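Local coordinates for SVP1-like protein 2 (Kluyveromyces lactis, PDB 4V16), which is a beta-propeller protein of the PROPPIN family that probably binds phosphatidylinositol 3,5-bisphosphate and so associates with membranes, at residues N15-Y20 against V297-R302; D223-D229 against V241-W246. All blocks are in the same frame, centred on the assembly; numbering follows the deposited sequence.

Interaction 1. Residues N15-Y20 against V297-R302; sequences NPIVDY and VWPNRR
The seven-bladed beta-propeller closes its ring where the first blade meets the last, and here Tyr20 and Ile17 of the first lie against Pro299 and Arg302 of the last. Tyr20 belongs to strand 19-22, while Pro299 follows directly on strand 293-298, so side chains of two neighbouring sheets meet without pairing as strands. Tyr20 CG stands between its backbone N and carbonyl carbon (chi1 67°), which turns the phenol toward the proline. Pro299 CB lies over one ring face, 4.0 Å from the Tyr20 centroid and 28° off the normal, a CH-pi contact. The pyrrolidine continues toward the phenol end, with Pro299 CG 3.5 Å from Tyr20 OH. Val297 CG1 comes in obliquely, 4.0 Å from Tyr20 CD2. Beyond the two segments, the buried hydroxyl is hydrogen-bonded to Asp283 OD2 and Lys285 makes a cation-pi contact with the ring. With an alanine here the proline would probably lose the ring it packs on, Asp283 its hydroxyl partner and Lys285 its cation-pi contact.

Nearer the surface, Ile17 fits between the turn and the arginine. Its CD1 is 3.5 Å from Pro299 O, the same carbonyl that accepts the backbone N-H of Arg302 across the turn. The arginine chain, bent at chi3, passes obliquely across the isoleucine: Arg302 NH1 is 3.4 Å from Ile17 CG1, and Ile17 CD1 lies over one guanidinium face, toward its rim. At its end Arg302 NH1 reaches the carbonyl oxygen of the poorly ordered Asn15, a weak hydrogen bond of 2.8 Å with an N-H...O angle of 120°.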
loop_
_atom_site.group_PDB
_atom_site.type_symbol
_atom_site.label_atom_id
_atom_site.label_comp_id
_atom_site.label_asym_id
_atom_site.label_seq_id
_atom_site.Cartn_x
_atom_site.Cartn_y
_atom_site.Cartn_z
ATOM N N ASN A 15 15.781 -5.954 17.351
ATOM C CA ASN A 15 15.741 -5.094 16.168
ATOM C C ASN A 15 14.338 -4.560 15.880
ATOM O O ASN A 15 13.440 -5.339 15.561
ATOM C CB ASN A 15 16.249 -5.855 14.940
ATOM C CG ASN A 15 17.725 -5.628 14.676
ATOM O OD1 ASN A 15 18.202 -4.492 14.679
ATOM N ND2 ASN A 15 18.456 -6.711 14.440
ATOM N N PRO A 16 14.144 -3.232 15.981
ATOM C CA PRO A 16 12.830 -2.673 15.645
ATOM C C PRO A 16 12.643 -2.494 14.142
ATOM O O PRO A 16 13.620 -2.269 13.429
ATOM C CB PRO A 16 12.840 -1.321 16.355
ATOM C CG PRO A 16 14.270 -0.914 16.323
ATOM C CD PRO A 16 15.076 -2.184 16.439
ATOM N N ILE A 17 11.404 -2.596 13.672
ATOM C CA ILE A 17 11.102 -2.345 12.268
ATOM C C ILE A 17 10.936 -0.846 12.034
ATOM O O ILE A 17 10.050 -0.210 12.606
ATOM C CB ILE A 17 9.834 -3.101 11.818
ATOM C CG1 ILE A 17 10.160 -4.588 11.643
ATOM C CG2 ILE A 17 9.290 -2.523 10.506
ATOM C CD1 ILE A 17 8.970 -5.469 11.283
ATOM N N VAL A 18 11.801 -0.295 11.188
ATOM C CA VAL A 18 11.760 1.121 10.843
ATOM C C VAL A 18 10.677 1.380 9.803
ATOM O O VAL A 18 9.840 2.268 9.968
ATOM C CB VAL A 18 13.123 1.601 10.303
ATOM C CG1 VAL A 18 13.036 3.039 9.796
ATOM C CG2 VAL A 18 14.195 1.474 11.381
ATOM N N ASP A 19 10.709 0.605 8.723
ATOM C CA ASP A 19 9.677 0.670 7.700
ATOM C C ASP A 19 9.449 -0.716 7.111
ATOM O O ASP A 19 10.320 -1.582 7.179
ATOM C CB ASP A 19 10.060 1.659 6.595
ATOM C CG ASP A 19 8.894 1.982 5.670
ATOM O OD1 ASP A 19 7.769 2.193 6.173
ATOM O OD2 ASP A 19 9.101 2.023 4.437
ATOM N N TYR A 20 8.268 -0.917 6.537
ATOM C CA TYR A 20 7.921 -2.187 5.915
ATOM C C TYR A 20 6.913 -1.951 4.799
ATOM O O TYR A 20 6.122 -1.010 4.861
ATOM C CB TYR A 20 7.356 -3.163 6.950
ATOM C CG TYR A 20 6.022 -2.744 7.531
ATOM C CD1 TYR A 20 5.912 -1.603 8.315
ATOM C CD2 TYR A 20 4.877 -3.494 7.303
ATOM C CE1 TYR A 20 4.701 -1.216 8.848
ATOM C CE2 TYR A 20 3.657 -3.116 7.835
ATOM C CZ TYR A 20 3.576 -1.975 8.607
ATOM O OH TYR A 20 2.368 -1.587 9.142
ATOM N N VAL A 297 0.381 -8.142 8.516
ATOM C CA VAL A 297 1.713 -7.978 9.091
ATOM C C VAL A 297 1.699 -6.918 10.190
ATOM O O VAL A 297 1.257 -5.791 9.967
ATOM C CB VAL A 297 2.744 -7.591 8.017
ATOM C CG1 VAL A 297 4.074 -7.202 8.652
ATOM C CG2 VAL A 297 2.936 -8.741 7.038
ATOM N N TRP A 298 2.190 -7.291 11.368
ATOM C CA TRP A 298 2.247 -6.384 12.510
ATOM C C TRP A 298 3.688 -5.928 12.752
ATOM O O TRP A 298 4.517 -6.722 13.195
ATOM C CB TRP A 298 1.694 -7.061 13.762
ATOM C CG TRP A 298 0.281 -7.543 13.616
ATOM C CD1 TRP A 298 -0.124 -8.811 13.322
ATOM C CD2 TRP A 298 -0.913 -6.762 13.760
ATOM N NE1 TRP A 298 -1.496 -8.871 13.274
ATOM C CE2 TRP A 298 -2.004 -7.626 13.539
ATOM C CE3 TRP A 298 -1.166 -5.418 14.053
ATOM C CZ2 TRP A 298 -3.327 -7.192 13.603
ATOM C CZ3 TRP A 298 -2.480 -4.987 14.115
ATOM C CH2 TRP A 298 -3.544 -5.872 13.890
ATOM N N PRO A 299 3.994 -4.649 12.466
ATOM C CA PRO A 299 5.388 -4.188 12.552
ATOM C C PRO A 299 5.981 -4.226 13.962
ATOM O O PRO A 299 7.058 -4.793 14.144
ATOM C CB PRO A 299 5.315 -2.743 12.042
ATOM C CG PRO A 299 3.902 -2.331 12.235
ATOM C CD PRO A 299 3.083 -3.569 12.046
ATOM N N ASN A 300 5.298 -3.631 14.935
ATOM C CA ASN A 300 5.844 -3.529 16.286
ATOM C C ASN A 300 6.036 -4.892 16.953
ATOM O O ASN A 300 7.037 -5.118 17.633
ATOM C CB ASN A 300 4.944 -2.648 17.155
ATOM C CG ASN A 300 5.005 -1.180 16.761
ATOM O OD1 ASN A 300 6.009 -0.707 16.224
ATOM N ND2 ASN A 300 3.930 -0.449 17.033
ATOM N N ARG A 301 5.086 -5.798 16.749
ATOM C CA ARG A 301 5.166 -7.134 17.335
ATOM C C ARG A 301 6.002 -8.077 16.477
ATOM O O ARG A 301 6.291 -9.201 16.890
ATOM C CB ARG A 301 3.766 -7.722 17.521
ATOM C CG ARG A 301 2.818 -6.829 18.300
ATOM C CD ARG A 301 2.424 -7.442 19.633
ATOM N NE ARG A 301 1.532 -8.590 19.485
ATOM C CZ ARG A 301 0.261 -8.508 19.102
ATOM N NH1 ARG A 301 -0.280 -7.332 18.804
ATOM N NH2 ARG A 301 -0.473 -9.609 19.003
ATOM N N ARG A 302 6.389 -7.612 15.289
ATOM C CA ARG A 302 7.087 -8.446 14.313
ATOM C C ARG A 302 6.331 -9.756 14.118
ATOM O O ARG A 302 6.844 -10.833 14.419
ATOM C CB ARG A 302 8.527 -8.720 14.756
ATOM C CG ARG A 302 9.382 -7.471 14.924
ATOM C CD ARG A 302 10.840 -7.832 15.175
ATOM N NE ARG A 302 11.456 -8.459 14.003
ATOM C CZ ARG A 302 12.224 -7.831 13.115
ATOM N NH1 ARG A 302 12.502 -6.538 13.243
ATOM N NH2 ARG A 302 12.730 -8.502 12.087
#

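Interaction 2. Residues D223-D229 against V241-W246; sequences DRTSIID and VVSDKW
Matching first torsions, 66° at Asp244 and 60° at Ser226, set Asp244 CG and Ser226 OG each between their own backbone N and carbonyl carbon, and bring carboxylate and hydroxyl together at the mouth of a beta hairpin. Strands 227-232 and 238-243 form this hairpin, the first two strands of a propeller blade, within the second WD repeat. Ser226 OG gives a weak hydrogen bond of 2.8 Å to Asp244 OD2, and Ser226 N sends a second, long and weak one to the same oxygen. In return Asp244 N donates to Ser226 O at 2.9 Å, so backbone and side chain of the aspartate both hold the serine.

Farther along, Ile227 and Ser243 form an antiparallel non-hydrogen-bonded pair. A classic beta bulge then sets Ile228 and Asp229 both against Val242: Val242 O accepts the N-H of Ile228, with N 2.8 Å away and in the carbonyl plane, and, weakly, that of Asp229, while Val242 N bonds to Asp229 O at 3.1 Å. The carboxylate of Asp229 leads off to a salt bridge with Arg186.

The bulge directs Ile228 toward the partner segment, where CG1 approaches the indole of Trp246 obliquely, 3.8 Å from CZ3. Trp246 ends a type I turn begun at Ser243, and the carbonyl oxygens of Ser243 and Asp244 lie over one face of its indole, toward the rim. At the hairpin's entrance, the extended chain of Lys245 crosses Thr225, with Lys245 CG 3.8 Å from Thr225 CG2. It finishes in a salt bridge to Asp223, whose other oxygen pairs with Arg220: Lys245 NZ is 2.7 Å from Asp223 OD2 and takes its syn lone pair.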
loop_
_atom_site.group_PDB
_atom_site.type_symbol
_atom_site.label_atom_id
_atom_site.label_comp_id
_atom_site.label_asym_id
_atom_site.label_seq_id
_atom_site.Cartn_x
_atom_site.Cartn_y
_atom_site.Cartn_z
ATOM N N ASP A 223 -20.250 4.090 13.638
ATOM C CA ASP A 223 -19.348 4.993 14.342
ATOM C C ASP A 223 -18.126 5.313 13.489
ATOM O O ASP A 223 -17.767 4.555 12.587
ATOM C CB ASP A 223 -18.921 4.398 15.690
ATOM C CG ASP A 223 -18.538 2.930 15.594
ATOM O OD1 ASP A 223 -18.041 2.499 14.532
ATOM O OD2 ASP A 223 -18.739 2.205 16.592
ATOM N N ARG A 224 -17.495 6.445 13.779
ATOM C CA ARG A 224 -16.348 6.905 13.008
ATOM C C ARG A 224 -15.050 6.279 13.505
ATOM O O ARG A 224 -14.816 6.167 14.709
ATOM C CB ARG A 224 -16.253 8.429 13.065
ATOM C CG ARG A 224 -17.357 9.134 12.298
ATOM C CD ARG A 224 -17.322 10.637 12.519
ATOM N NE ARG A 224 -17.563 10.988 13.915
ATOM C CZ ARG A 224 -17.668 12.233 14.369
ATOM N NH1 ARG A 224 -17.555 13.261 13.538
ATOM N NH2 ARG A 224 -17.887 12.450 15.659
ATOM N N THR A 225 -14.214 5.874 12.554
ATOM C CA THR A 225 -12.927 5.257 12.847
ATOM C C THR A 225 -11.900 5.691 11.814
ATOM O O THR A 225 -12.256 6.077 10.702
ATOM C CB THR A 225 -13.015 3.719 12.838
ATOM O OG1 THR A 225 -13.556 3.277 11.587
ATOM C CG2 THR A 225 -13.890 3.213 13.977
ATOM N N SER A 226 -10.627 5.631 12.184
ATOM C CA SER A 226 -9.554 5.832 11.222
ATOM C C SER A 226 -9.200 4.489 10.596
ATOM O O SER A 226 -9.034 3.491 11.297
ATOM C CB SER A 226 -8.327 6.462 11.885
ATOM O OG SER A 226 -7.825 5.638 12.922
ATOM N N ILE A 227 -9.096 4.471 9.272
ATOM C CA ILE A 227 -8.824 3.242 8.536
ATOM C C ILE A 227 -7.321 3.032 8.369
ATOM O O ILE A 227 -6.614 3.895 7.849
ATOM C CB ILE A 227 -9.520 3.269 7.166
ATOM C CG1 ILE A 227 -11.033 3.153 7.367
ATOM C CG2 ILE A 227 -9.028 2.137 6.273
ATOM C CD1 ILE A 227 -11.847 3.597 6.178
ATOM N N ILE A 228 -6.848 1.870 8.808
ATOM C CA ILE A 228 -5.419 1.577 8.849
ATOM C C ILE A 228 -4.890 1.111 7.499
ATOM O O ILE A 228 -3.806 1.520 7.081
ATOM C CB ILE A 228 -5.101 0.498 9.901
ATOM C CG1 ILE A 228 -5.715 0.865 11.256
ATOM C CG2 ILE A 228 -3.596 0.300 10.031
ATOM C CD1 ILE A 228 -5.276 2.209 11.797
ATOM N N ASP A 229 -5.639 0.242 6.825
ATOM C CA ASP A 229 -5.223 -0.229 5.509
ATOM C C ASP A 229 -6.367 -0.835 4.697
ATOM O O ASP A 229 -7.345 -1.339 5.251
ATOM C CB ASP A 229 -4.101 -1.262 5.650
ATOM C CG ASP A 229 -3.360 -1.504 4.345
ATOM O OD1 ASP A 229 -3.236 -0.554 3.543
ATOM O OD2 ASP A 229 -2.898 -2.642 4.124
ATOM N N VAL A 241 -10.415 -4.593 4.526
ATOM C CA VAL A 241 -10.281 -3.332 5.249
ATOM C C VAL A 241 -10.032 -3.578 6.733
ATOM O O VAL A 241 -10.639 -4.466 7.329
ATOM C CB VAL A 241 -11.545 -2.455 5.096
ATOM C CG1 VAL A 241 -11.370 -1.120 5.809
ATOM C CG2 VAL A 241 -11.872 -2.236 3.626
ATOM N N VAL A 242 -9.144 -2.779 7.321
ATOM C CA VAL A 242 -8.878 -2.835 8.758
ATOM C C VAL A 242 -8.947 -1.431 9.358
ATOM O O VAL A 242 -8.320 -0.499 8.854
ATOM C CB VAL A 242 -7.499 -3.458 9.057
ATOM C CG1 VAL A 242 -7.199 -3.413 10.549
ATOM C CG2 VAL A 242 -7.440 -4.895 8.551
ATOM N N SER A 243 -9.711 -1.294 10.438
ATOM C CA SER A 243 -9.886 -0.011 11.113
ATOM C C SER A 243 -9.075 0.042 12.401
ATOM O O SER A 243 -8.506 -0.964 12.823
ATOM C CB SER A 243 -11.362 0.227 11.424
ATOM O OG SER A 243 -11.879 -0.822 12.225
ATOM N N ASP A 244 -9.032 1.214 13.029
ATOM C CA ASP A 244 -8.346 1.356 14.308
ATOM C C ASP A 244 -9.177 0.720 15.424
ATOM O O ASP A 244 -8.726 0.619 16.564
ATOM C CB ASP A 244 -8.051 2.832 14.612
ATOM C CG ASP A 244 -9.307 3.658 14.829
ATOM O OD1 ASP A 244 -10.419 3.152 14.580
ATOM O OD2 ASP A 244 -9.176 4.831 15.240
ATOM N N LYS A 245 -10.398 0.305 15.087
ATOM C CA LYS A 245 -11.179 -0.588 15.944
ATOM C C LYS A 245 -10.537 -1.972 15.965
ATOM O O LYS A 245 -10.838 -2.792 16.830
ATOM C CB LYS A 245 -12.620 -0.706 15.448
ATOM C CG LYS A 245 -13.643 0.123 16.197
ATOM C CD LYS A 245 -15.033 -0.447 15.958
ATOM C CE LYS A 245 -16.133 0.504 16.387
ATOM N NZ LYS A 245 -17.478 -0.103 16.175
ATOM N N TRP A 246 -9.668 -2.218 14.986
ATOM C CA TRP A 246 -8.964 -3.488 14.837
ATOM C C TRP A 246 -9.946 -4.608 14.529
ATOM O O TRP A 246 -9.900 -5.689 15.115
ATOM C CB TRP A 246 -8.132 -3.793 16.080
ATOM C CG TRP A 246 -7.192 -2.681 16.366
ATOM C CD1 TRP A 246 -7.150 -1.903 17.482
ATOM C CD2 TRP A 246 -6.169 -2.192 15.495
ATOM N NE1 TRP A 246 -6.154 -0.964 17.367
ATOM C CE2 TRP A 246 -5.536 -1.121 16.153
ATOM C CE3 TRP A 246 -5.721 -2.559 14.221
ATOM C CZ2 TRP A 246 -4.479 -0.417 15.585
ATOM C CZ3 TRP A 246 -4.671 -1.858 13.659
ATOM C CH2 TRP A 246 -4.062 -0.798 14.339
#

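Interaction 1 joins two blades across the ring closure, whereas interaction 2 lies inside a single blade and is nested in the long loop of chain that the first one closes. Their chemistry follows from this. Between blades the contact relies on aromatic, proline and aliphatic packing, with one weak bond at its exposed end; within the blade, backbone bonds set the strand register and charged side chains finish the outer end. Both thus run from a buried portion to a surface one. Their centres are 19 Å apart, yet the two touch directly: where the last blade meets the one before it, Trp298 CZ3 packs 3.8 Å from Trp246 CZ3.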